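Long-range contacts in DyP-type peroxidase (Thermobifida cellulosilytica, PDB 4GS1), which probably uses hydrogen peroxide at a haem iron to oxidise dyes and related compounds, as a dye-decolourising (DyP-type) peroxidase: residues R31-N36 with S104-I109; V51-F56 with D148-V153. One frame throughout, in Å; residues are numbered along the deposited sequence. Where two conformers were deposited one is given.

Contact 1. Residues R31-N36 with S104-I109; sequences RRADAN and SLMVTI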
# COMPACT_ATOMS: atom_id res chain seq x y z
N ARG B 31 8.60 -16.89 -9.32
CA ARG B 31 10.02 -17.19 -9.17
C ARG B 31 10.63 -16.71 -7.86
O ARG B 31 10.09 -15.80 -7.22
CB ARG B 31 10.80 -16.54 -10.31
CG ARG B 31 10.78 -15.02 -10.22
CD ARG B 31 11.32 -14.35 -11.48
NE ARG B 31 12.75 -14.07 -11.39
CZ ARG B 31 13.28 -13.06 -10.70
NH1 ARG B 31 12.51 -12.23 -10.01
NH2 ARG B 31 14.60 -12.89 -10.69
N ARG B 32 11.76 -17.30 -7.48
CA ARG B 32 12.59 -16.77 -6.40
C ARG B 32 13.49 -15.68 -6.97
O ARG B 32 13.88 -15.74 -8.13
CB ARG B 32 13.46 -17.87 -5.80
CG ARG B 32 12.69 -19.09 -5.34
CD ARG B 32 12.91 -19.36 -3.86
NE ARG B 32 12.09 -20.47 -3.39
CZ ARG B 32 11.17 -20.38 -2.43
NH1 ARG B 32 10.95 -19.23 -1.81
NH2 ARG B 32 10.47 -21.46 -2.09
N ALA B 33 13.84 -14.69 -6.15
CA ALA B 33 14.83 -13.70 -6.57
C ALA B 33 16.20 -14.38 -6.69
O ALA B 33 16.42 -15.43 -6.09
CB ALA B 33 14.88 -12.54 -5.59
N ASP B 34 17.11 -13.78 -7.45
CA ASP B 34 18.50 -14.24 -7.48
C ASP B 34 19.22 -13.73 -6.23
O ASP B 34 19.54 -12.55 -6.11
CB ASP B 34 19.19 -13.74 -8.75
CG ASP B 34 20.68 -14.09 -8.80
OD1 ASP B 34 21.15 -14.93 -8.00
OD2 ASP B 34 21.38 -13.51 -9.65
N ALA B 35 19.47 -14.63 -5.28
CA ALA B 35 20.04 -14.21 -4.00
C ALA B 35 21.51 -13.85 -4.12
O ALA B 35 22.09 -13.27 -3.20
CB ALA B 35 19.82 -15.28 -2.94
N ASN B 36 22.12 -14.20 -5.26
CA ASN B 36 23.54 -13.91 -5.50
C ASN B 36 23.78 -12.64 -6.31
O ASN B 36 24.91 -12.36 -6.71
CB ASN B 36 24.21 -15.10 -6.19
CG ASN B 36 24.38 -16.30 -5.27
OD1 ASN B 36 24.72 -16.15 -4.10
ND2 ASN B 36 24.13 -17.49 -5.80
N SER B 104 9.41 -13.34 -5.81
CA SER B 104 10.64 -12.56 -6.03
C SER B 104 11.11 -11.82 -4.78
O SER B 104 11.68 -10.73 -4.89
CB SER B 104 10.45 -11.56 -7.17
OG SER B 104 10.24 -12.23 -8.41
N LEU B 105 10.89 -12.42 -3.61
CA LEU B 105 11.23 -11.76 -2.34
C LEU B 105 12.72 -11.48 -2.25
O LEU B 105 13.53 -12.38 -2.45
CB LEU B 105 10.77 -12.62 -1.15
CG LEU B 105 11.15 -12.12 0.24
CD1 LEU B 105 10.56 -10.73 0.47
CD2 LEU B 105 10.65 -13.11 1.29
N MET B 106 13.07 -10.24 -1.96
CA MET B 106 14.47 -9.84 -1.89
C MET B 106 14.72 -8.84 -0.76
O MET B 106 13.87 -7.98 -0.50
CB MET B 106 14.94 -9.26 -3.23
CG MET B 106 14.01 -8.18 -3.80
SD MET B 106 14.61 -7.49 -5.38
CE MET B 106 14.47 -8.90 -6.47
N VAL B 107 15.88 -8.97 -0.12
CA VAL B 107 16.25 -8.13 1.03
C VAL B 107 17.61 -7.46 0.77
O VAL B 107 18.59 -8.14 0.43
CB VAL B 107 16.34 -8.98 2.33
CG1 VAL B 107 16.68 -8.08 3.52
CG2 VAL B 107 15.03 -9.71 2.59
N THR B 108 17.65 -6.14 0.94
CA THR B 108 18.88 -5.35 0.81
C THR B 108 19.23 -4.73 2.16
O THR B 108 18.36 -4.21 2.84
CB THR B 108 18.67 -4.18 -0.16
OG1 THR B 108 17.92 -4.61 -1.30
CG2 THR B 108 20.02 -3.59 -0.61
N ILE B 109 20.51 -4.77 2.53
CA ILE B 109 20.95 -4.26 3.83
C ILE B 109 21.92 -3.09 3.67
O ILE B 109 22.93 -3.21 2.97
CB ILE B 109 21.63 -5.39 4.67
CG1 ILE B 109 20.67 -6.57 4.88
CG2 ILE B 109 22.08 -4.84 6.00
CD1 ILE B 109 21.37 -7.81 5.49
O HOH W 1 13.22 -14.97 -3.26
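R31 meets S104 twice as the chain leaves helix 21-30. Its carbonyl O accepts from S104 N at 2.9 Å, and its guanidinium returns to the serine side chain, where NH1 gives a weak, bent bond (2.8 Å, 127°) to S104 OG near the guanidinium plane. CG lies between the backbone N and carbonyl carbon (chi1 68°), and the chain folds at chi3, which brings NH1 round to S104 OG. A serine suits this spot because its hydroxyl can accept from R31 while also hydrogen-bonding M28 O. A leucine in place of R31 would probably leave S104 OG without its guanidinium partner. R32 starts away from the other segment, and its side chain packs on P102. A33 points its methyl at the other segment: CB lies 3.4 Å from L105 O and 3.8 Å from M106 CE, a close approach suited to a short side chain. A water accepts from A33 N and lies within hydrogen-bonding distance of L105 O, linking the two main chains. Beyond A33, D34 OD1 closes an Asx turn by accepting from N36 N. The linker thus runs past the start of edge strand 106-111, with A35 reaching helix 66-90, while L105 packs on helices 66-90 and 158-172.

Contact 2. Residues V51-F56 with D148-V153; sequences VHVIAF and DLMLQV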
# COMPACT_ATOMS: atom_id res chain seq x y z
N VAL B 51 7.57 -2.54 -2.56
CA VAL B 51 8.76 -2.30 -1.73
C VAL B 51 8.36 -1.76 -0.37
O VAL B 51 7.32 -1.13 -0.22
CB VAL B 51 9.75 -1.31 -2.41
CG1 VAL B 51 9.26 0.15 -2.27
CG2 VAL B 51 11.16 -1.45 -1.84
N HIS B 52 9.18 -2.05 0.64
CA HIS B 52 9.05 -1.38 1.94
C HIS B 52 10.46 -1.00 2.33
O HIS B 52 11.33 -1.86 2.50
CB HIS B 52 8.41 -2.32 2.98
CG HIS B 52 7.80 -1.62 4.15
ND1 HIS B 52 6.77 -2.16 4.90
CD2 HIS B 52 8.07 -0.42 4.72
CE1 HIS B 52 6.44 -1.33 5.87
NE2 HIS B 52 7.21 -0.25 5.78
N VAL B 53 10.71 0.31 2.41
CA VAL B 53 12.03 0.79 2.81
C VAL B 53 11.94 1.18 4.27
O VAL B 53 11.04 1.92 4.66
CB VAL B 53 12.44 2.00 1.96
CG1 VAL B 53 13.78 2.54 2.43
CG2 VAL B 53 12.54 1.58 0.50
N ILE B 54 12.85 0.66 5.08
CA ILE B 54 12.81 0.92 6.52
C ILE B 54 14.16 1.42 7.00
O ILE B 54 15.18 0.76 6.80
CB ILE B 54 12.45 -0.35 7.32
CG1 ILE B 54 11.19 -1.00 6.75
CG2 ILE B 54 12.23 -0.00 8.81
CD1 ILE B 54 11.20 -2.50 6.79
N ALA B 55 14.17 2.59 7.64
CA ALA B 55 15.39 3.12 8.23
C ALA B 55 15.35 2.87 9.73
O ALA B 55 14.31 3.05 10.37
CB ALA B 55 15.53 4.63 7.94
N PHE B 56 16.48 2.43 10.29
CA PHE B 56 16.55 2.12 11.73
C PHE B 56 17.64 2.92 12.41
O PHE B 56 18.64 3.26 11.78
CB PHE B 56 16.95 0.65 11.95
CG PHE B 56 16.00 -0.36 11.34
CD1 PHE B 56 15.07 -1.02 12.14
CD2 PHE B 56 16.08 -0.71 10.00
CE1 PHE B 56 14.23 -1.99 11.60
CE2 PHE B 56 15.24 -1.67 9.45
CZ PHE B 56 14.31 -2.31 10.25
N ASP B 148 20.73 5.11 11.01
CA ASP B 148 21.98 4.35 11.18
C ASP B 148 22.05 3.15 10.23
O ASP B 148 23.14 2.77 9.77
CB ASP B 148 22.10 3.82 12.61
CG ASP B 148 22.27 4.92 13.65
OD1 ASP B 148 22.74 6.03 13.33
OD2 ASP B 148 21.93 4.64 14.83
N LEU B 149 20.89 2.55 9.95
CA LEU B 149 20.80 1.30 9.22
C LEU B 149 19.56 1.30 8.32
O LEU B 149 18.61 2.04 8.58
CB LEU B 149 20.69 0.12 10.19
CG LEU B 149 21.91 -0.13 11.08
CD1 LEU B 149 21.52 -0.96 12.31
CD2 LEU B 149 23.00 -0.82 10.28
N MET B 150 19.58 0.45 7.29
CA MET B 150 18.49 0.40 6.33
C MET B 150 18.17 -1.03 5.89
O MET B 150 19.08 -1.85 5.69
CB MET B 150 18.87 1.25 5.11
CG MET B 150 17.80 1.39 4.05
SD MET B 150 17.82 0.06 2.84
CE MET B 150 19.54 0.00 2.37
N LEU B 151 16.89 -1.34 5.75
CA LEU B 151 16.46 -2.54 5.02
C LEU B 151 15.59 -2.08 3.84
O LEU B 151 14.72 -1.23 4.00
CB LEU B 151 15.66 -3.51 5.90
CG LEU B 151 16.42 -4.28 6.98
CD1 LEU B 151 15.45 -5.14 7.79
CD2 LEU B 151 17.50 -5.14 6.34
N GLN B 152 15.86 -2.62 2.66
CA GLN B 152 14.92 -2.51 1.54
C GLN B 152 14.38 -3.91 1.35
O GLN B 152 15.14 -4.84 1.09
CB GLN B 152 15.62 -2.03 0.26
CG GLN B 152 14.67 -1.97 -0.96
CD GLN B 152 15.37 -1.65 -2.27
OE1 GLN B 152 16.41 -2.23 -2.59
NE2 GLN B 152 14.78 -0.76 -3.03
N VAL B 153 13.07 -4.08 1.50
CA VAL B 153 12.45 -5.38 1.32
C VAL B 153 11.51 -5.27 0.13
O VAL B 153 10.71 -4.35 0.06
CB VAL B 153 11.68 -5.82 2.58
CG1 VAL B 153 11.33 -7.31 2.50
CG2 VAL B 153 12.50 -5.55 3.85
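F56 and L151 meet at a slant: ring atom CE2 comes 3.8 Å from L151 CG, while F56 CE2 and CZ both lie near L151 CD1. The phenyl is set by chi1 of -60°, which places CG anti to the carbonyl carbon and swings the ring back along its own strand. There one face receives I54 CG2, 3.3 Å above the plane and offset toward the rim, and L149 O lies at the ring edge, in plane. A flat, wide side chain suits this position because it can touch a leucine across the sheet and an isoleucine beside it at once. L149 sets its CB 4.2 Å from F56 CB and continues onto helix 66-90, where W80 also meets the phenyl. Farther along the same face, I54 CD1 lies over the rim of the H52 imidazole and makes a looser contact with V153 CG2. Helix 158-172 packs against H52, I54, L151 and V153, so branched apolar residues fit most of this surface.

The reverse face carries V53, A55, M150 and Q152. Here V51 CG2 meets Q152 CG at 3.7 Å, the two side chains lying aslant, and V51, V53 and Q152 pack on strand 334-344 of the other sheet.

Paired backbone bonds join H52 to V153 and I54 to L151; I54 N to L151 O is nearly straight at 172°. At F56 the regular pairing ends in a classic beta bulge: its O accepts from L149 N and, weakly, from D148 N. D148 is fixed elsewhere, by a salt bridge to R63 and a hydrogen bond to S114. The antiparallel pair forms the middle of a four-stranded sheet in order 2-3-1-4, the ferredoxin-like arrangement of a DyP peroxidase half.

Both contacts involve the N-terminal sheet, but at different depths. Contact 2 joins its two central strands and is buried throughout; contact 1 is only partly buried and brings an irregular linker against the approach to an edge strand. The strands 106-111 and 149-155 connect them directly: T108 N probably donates to Q152 O, and I109 packs on L151. Their chemistry follows their places. In the core, main-chain pairing between the strands satisfies alternate peptide groups, the rest turning to the flanking strands, while mainly apolar side chains fill both faces of the sheet. At the margin, one main-chain bond, a weak guanidinium-hydroxyl bond and a bridging water supply the polar links, alongside a small alanine-methionine contact.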